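Local atomic coordinates of methyltransferase 1 (Methanosarcina barkeri, PDB entry 2I2X), a protein that catalyses the transfer of the methyl group of methanol to the cob(I)amide carried by its corrinoid partner protein MtaC, a zinc-dependent step of methanogenesis. Residues Val244-Leu255 with Arg392-Cys401. Residues are numbered along the deposited sequence; the frame is centred on the assembly and turned at random.
Sequences VIARAISAPRSL and RAKNAAIECC
A248, P252, A393, A396 and C400 form the close-packed seam of a buried, nearly antiparallel helix pair, in which helix 240-259 meets helix 389-409 of the C-terminal helical region. The axes approach to 7.9 Å with 148° between their directions, a closeness that the small residues permit. A248 CB lies 3.5 Å from C400 CB, and A396 CB rests 3.6 Å from the carbonyl oxygen A248 O. On one flank the I249 side chain lies against A397, CG1 standing 3.8 Å from A397 CB. C400 holds its thiol anti to the backbone N (chi1 171°), which brings SG to 3.8 Å from V244 CG2, while I245 CD1 reaches the sulfur of C401. P252 kinks its helix, and its ring atom CG presses on the backbone of A393, 3.7 Å from CA. One turn beyond P252, L255 CD2 lies over one face of the R392 guanidinium, and R392 NH2 gives a weak, bent bond to P252 O (3.2 Å, 125°). The main polar partner of R392 is E259, salt-bridged to NH1. A leucine at R392 would probably cost E259 this countercharge and P252 O this donor. Helices 181-210 and 416-430 pack on the side of I249, A393, A397 and C401. With one weak hydrogen bond between the segments, cohesion rests mainly on apolar contact, and the R392-E259 salt bridge also ties the two helices by charge at one end.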
loop_
_atom_site.group_PDB
_atom_site.type_symbol
_atom_site.label_atom_id
_atom_site.label_comp_id
_atom_site.label_asym_id
_atom_site.label_seq_id
_atom_site.Cartn_x
_atom_site.Cartn_y
_atom_site.Cartn_z
ATOM N N VAL A 244 23.713 11.861 -4.706
ATOM C CA VAL A 244 23.410 13.090 -4.003
ATOM C C VAL A 244 23.945 14.320 -4.766
ATOM O O VAL A 244 23.282 15.365 -4.796
ATOM C CB VAL A 244 23.874 13.054 -2.507
ATOM C CG1 VAL A 244 25.397 12.970 -2.369
ATOM C CG2 VAL A 244 23.347 14.233 -1.768
ATOM N N ILE A 245 25.120 14.189 -5.406
ATOM C CA ILE A 245 25.635 15.277 -6.230
ATOM C C ILE A 245 24.636 15.585 -7.342
ATOM O O ILE A 245 24.227 16.747 -7.511
ATOM C CB ILE A 245 27.018 14.973 -6.783
ATOM C CG1 ILE A 245 28.037 14.903 -5.640
ATOM C CG2 ILE A 245 27.460 16.065 -7.770
ATOM C CD1 ILE A 245 29.356 14.336 -6.064
ATOM N N ALA A 246 24.215 14.555 -8.078
ATOM C CA ALA A 246 23.174 14.737 -9.102
ATOM C C ALA A 246 21.972 15.474 -8.516
ATOM O O ALA A 246 21.444 16.372 -9.161
ATOM C CB ALA A 246 22.753 13.410 -9.746
ATOM N N ARG A 247 21.589 15.143 -7.282
ATOM C CA ARG A 247 20.476 15.831 -6.622
ATOM C C ARG A 247 20.712 17.310 -6.372
ATOM O O ARG A 247 19.816 18.138 -6.592
ATOM C CB ARG A 247 20.109 15.169 -5.298
ATOM C CG ARG A 247 18.890 15.794 -4.651
ATOM C CD ARG A 247 17.609 15.436 -5.386
ATOM N NE ARG A 247 17.343 13.991 -5.326
ATOM C CZ ARG A 247 16.425 13.358 -6.056
ATOM N NH1 ARG A 247 15.653 14.048 -6.896
ATOM N NH2 ARG A 247 16.285 12.034 -5.942
ATOM N N ALA A 248 21.898 17.632 -5.887
ATOM C CA ALA A 248 22.262 19.004 -5.618
ATOM C C ALA A 248 22.173 19.877 -6.878
ATOM O O ALA A 248 21.627 20.969 -6.840
ATOM C CB ALA A 248 23.656 19.055 -5.005
ATOM N N ILE A 249 22.680 19.371 -8.000
ATOM C CA ILE A 249 22.635 20.075 -9.304
ATOM C C ILE A 249 21.206 20.250 -9.830
ATOM O O ILE A 249 20.926 21.202 -10.598
ATOM C CB ILE A 249 23.508 19.309 -10.363
ATOM C CG1 ILE A 249 24.899 19.029 -9.757
ATOM C CG2 ILE A 249 23.559 20.050 -11.698
ATOM C CD1 ILE A 249 25.998 18.496 -10.723
ATOM N N SER A 250 20.303 19.341 -9.423
ATOM C CA SER A 250 18.933 19.355 -9.956
ATOM C C SER A 250 18.206 20.525 -9.365
ATOM O O SER A 250 17.290 21.075 -9.983
ATOM C CB SER A 250 18.180 18.065 -9.637
ATOM O OG SER A 250 17.893 17.961 -8.242
ATOM N N ALA A 251 18.625 20.918 -8.163
ATOM C CA ALA A 251 17.979 22.035 -7.460
ATOM C C ALA A 251 17.901 23.337 -8.304
ATOM O O ALA A 251 16.803 23.849 -8.517
ATOM C CB ALA A 251 18.635 22.278 -6.100
ATOM N N PRO A 252 19.050 23.879 -8.777
ATOM C CA PRO A 252 18.928 25.080 -9.665
ATOM C C PRO A 252 18.309 24.807 -11.035
ATOM O O PRO A 252 17.701 25.702 -11.620
ATOM C CB PRO A 252 20.366 25.601 -9.800
ATOM C CG PRO A 252 21.236 24.429 -9.440
ATOM C CD PRO A 252 20.455 23.509 -8.512
ATOM N N ARG A 253 18.442 23.592 -11.555
ATOM C CA ARG A 253 17.676 23.245 -12.747
ATOM C C ARG A 253 16.161 23.398 -12.496
ATOM O O ARG A 253 15.471 24.092 -13.255
ATOM C CB ARG A 253 18.011 21.839 -13.248
ATOM C CG ARG A 253 17.065 21.313 -14.390
ATOM C CD ARG A 253 15.803 20.620 -13.811
ATOM N NE ARG A 253 15.032 19.873 -14.804
ATOM C CZ ARG A 253 13.762 19.490 -14.645
ATOM N NH1 ARG A 253 13.107 19.816 -13.545
ATOM N NH2 ARG A 253 13.139 18.807 -15.615
ATOM N N SER A 254 15.654 22.782 -11.419
ATOM C CA SER A 254 14.215 22.797 -11.164
ATOM C C SER A 254 13.756 24.182 -10.723
ATOM O O SER A 254 12.627 24.577 -10.992
ATOM C CB SER A 254 13.816 21.718 -10.154
ATOM O OG SER A 254 14.034 20.413 -10.705
ATOM N N LEU A 255 14.650 24.931 -10.087
ATOM C CA LEU A 255 14.364 26.303 -9.710
ATOM C C LEU A 255 13.880 27.183 -10.878
ATOM O O LEU A 255 13.124 28.128 -10.667
ATOM C CB LEU A 255 15.591 26.919 -9.043
ATOM C CG LEU A 255 15.514 28.402 -8.664
ATOM C CD1 LEU A 255 14.517 28.644 -7.557
ATOM C CD2 LEU A 255 16.874 28.958 -8.260
ATOM N N ARG A 392 25.977 28.745 -10.667
ATOM C CA ARG A 392 25.112 28.422 -9.513
ATOM C C ARG A 392 24.987 26.914 -9.297
ATOM O O ARG A 392 25.012 26.438 -8.164
ATOM C CB ARG A 392 23.735 29.111 -9.586
ATOM C CG ARG A 392 22.729 28.530 -10.551
ATOM C CD ARG A 392 21.587 29.557 -10.799
ATOM N NE ARG A 392 20.446 28.940 -11.468
ATOM C CZ ARG A 392 19.217 29.450 -11.520
ATOM N NH1 ARG A 392 18.930 30.627 -10.981
ATOM N NH2 ARG A 392 18.262 28.766 -12.117
ATOM N N ALA A 393 24.885 26.173 -10.394
ATOM C CA ALA A 393 24.825 24.726 -10.354
ATOM C C ALA A 393 26.133 24.112 -9.858
ATOM O O ALA A 393 26.134 23.155 -9.035
ATOM C CB ALA A 393 24.438 24.165 -11.719
ATOM N N LYS A 394 27.252 24.637 -10.349
ATOM C CA LYS A 394 28.545 24.158 -9.861
ATOM C C LYS A 394 28.676 24.429 -8.355
ATOM O O LYS A 394 29.167 23.561 -7.628
ATOM C CB LYS A 394 29.689 24.773 -10.649
ATOM C CG LYS A 394 31.082 24.262 -10.298
ATOM C CD LYS A 394 32.062 24.494 -11.474
ATOM C CE LYS A 394 32.570 25.977 -11.592
ATOM N NZ LYS A 394 33.288 26.482 -10.359
ATOM N N ASN A 395 28.226 25.604 -7.889
ATOM C CA ASN A 395 28.313 25.947 -6.470
ATOM C C ASN A 395 27.567 24.883 -5.633
ATOM O O ASN A 395 28.070 24.411 -4.611
ATOM C CB ASN A 395 27.727 27.343 -6.187
ATOM C CG ASN A 395 28.573 28.507 -6.799
ATOM O OD1 ASN A 395 29.707 28.317 -7.250
ATOM N ND2 ASN A 395 28.000 29.705 -6.797
ATOM N N ALA A 396 26.396 24.476 -6.110
ATOM C CA ALA A 396 25.541 23.570 -5.380
ATOM C C ALA A 396 26.232 22.226 -5.273
ATOM O O ALA A 396 26.289 21.630 -4.191
ATOM C CB ALA A 396 24.162 23.443 -6.064
ATOM N N ALA A 397 26.773 21.761 -6.383
ATOM C CA ALA A 397 27.497 20.504 -6.440
ATOM C C ALA A 397 28.682 20.484 -5.476
ATOM O O ALA A 397 28.918 19.479 -4.798
ATOM C CB ALA A 397 27.975 20.260 -7.886
ATOM N N ILE A 398 29.424 21.594 -5.404
ATOM C CA ILE A 398 30.618 21.660 -4.540
ATOM C C ILE A 398 30.219 21.817 -3.081
ATOM O O ILE A 398 30.859 21.250 -2.192
ATOM C CB ILE A 398 31.619 22.779 -4.980
ATOM C CG1 ILE A 398 32.321 22.369 -6.286
ATOM C CG2 ILE A 398 32.662 23.055 -3.875
ATOM C CD1 ILE A 398 33.041 23.540 -7.012
ATOM N N GLU A 399 29.173 22.612 -2.849
ATOM C CA GLU A 399 28.628 22.793 -1.517
ATOM C C GLU A 399 28.102 21.457 -0.982
ATOM O O GLU A 399 28.246 21.141 0.207
ATOM C CB GLU A 399 27.501 23.817 -1.531
ATOM C CG GLU A 399 27.112 24.310 -0.152
ATOM C CD GLU A 399 28.111 25.282 0.452
ATOM O OE1 GLU A 399 28.865 25.949 -0.308
ATOM O OE2 GLU A 399 28.127 25.386 1.700
ATOM N N CYS A 400 27.499 20.684 -1.876
ATOM C CA CYS A 400 27.020 19.364 -1.526
ATOM C C CYS A 400 28.182 18.502 -1.017
ATOM O O CYS A 400 28.077 17.882 0.057
ATOM C CB CYS A 400 26.310 18.710 -2.732
ATOM S SG CYS A 400 25.877 16.944 -2.509
ATOM N N CYS A 401 29.259 18.451 -1.794
ATOM C CA CYS A 401 30.496 17.739 -1.405
ATOM C C CYS A 401 31.003 18.175 -0.037
ATOM O O CYS A 401 31.351 17.310 0.805
ATOM C CB CYS A 401 31.611 17.904 -2.447
ATOM S SG CYS A 401 31.259 17.136 -4.058
#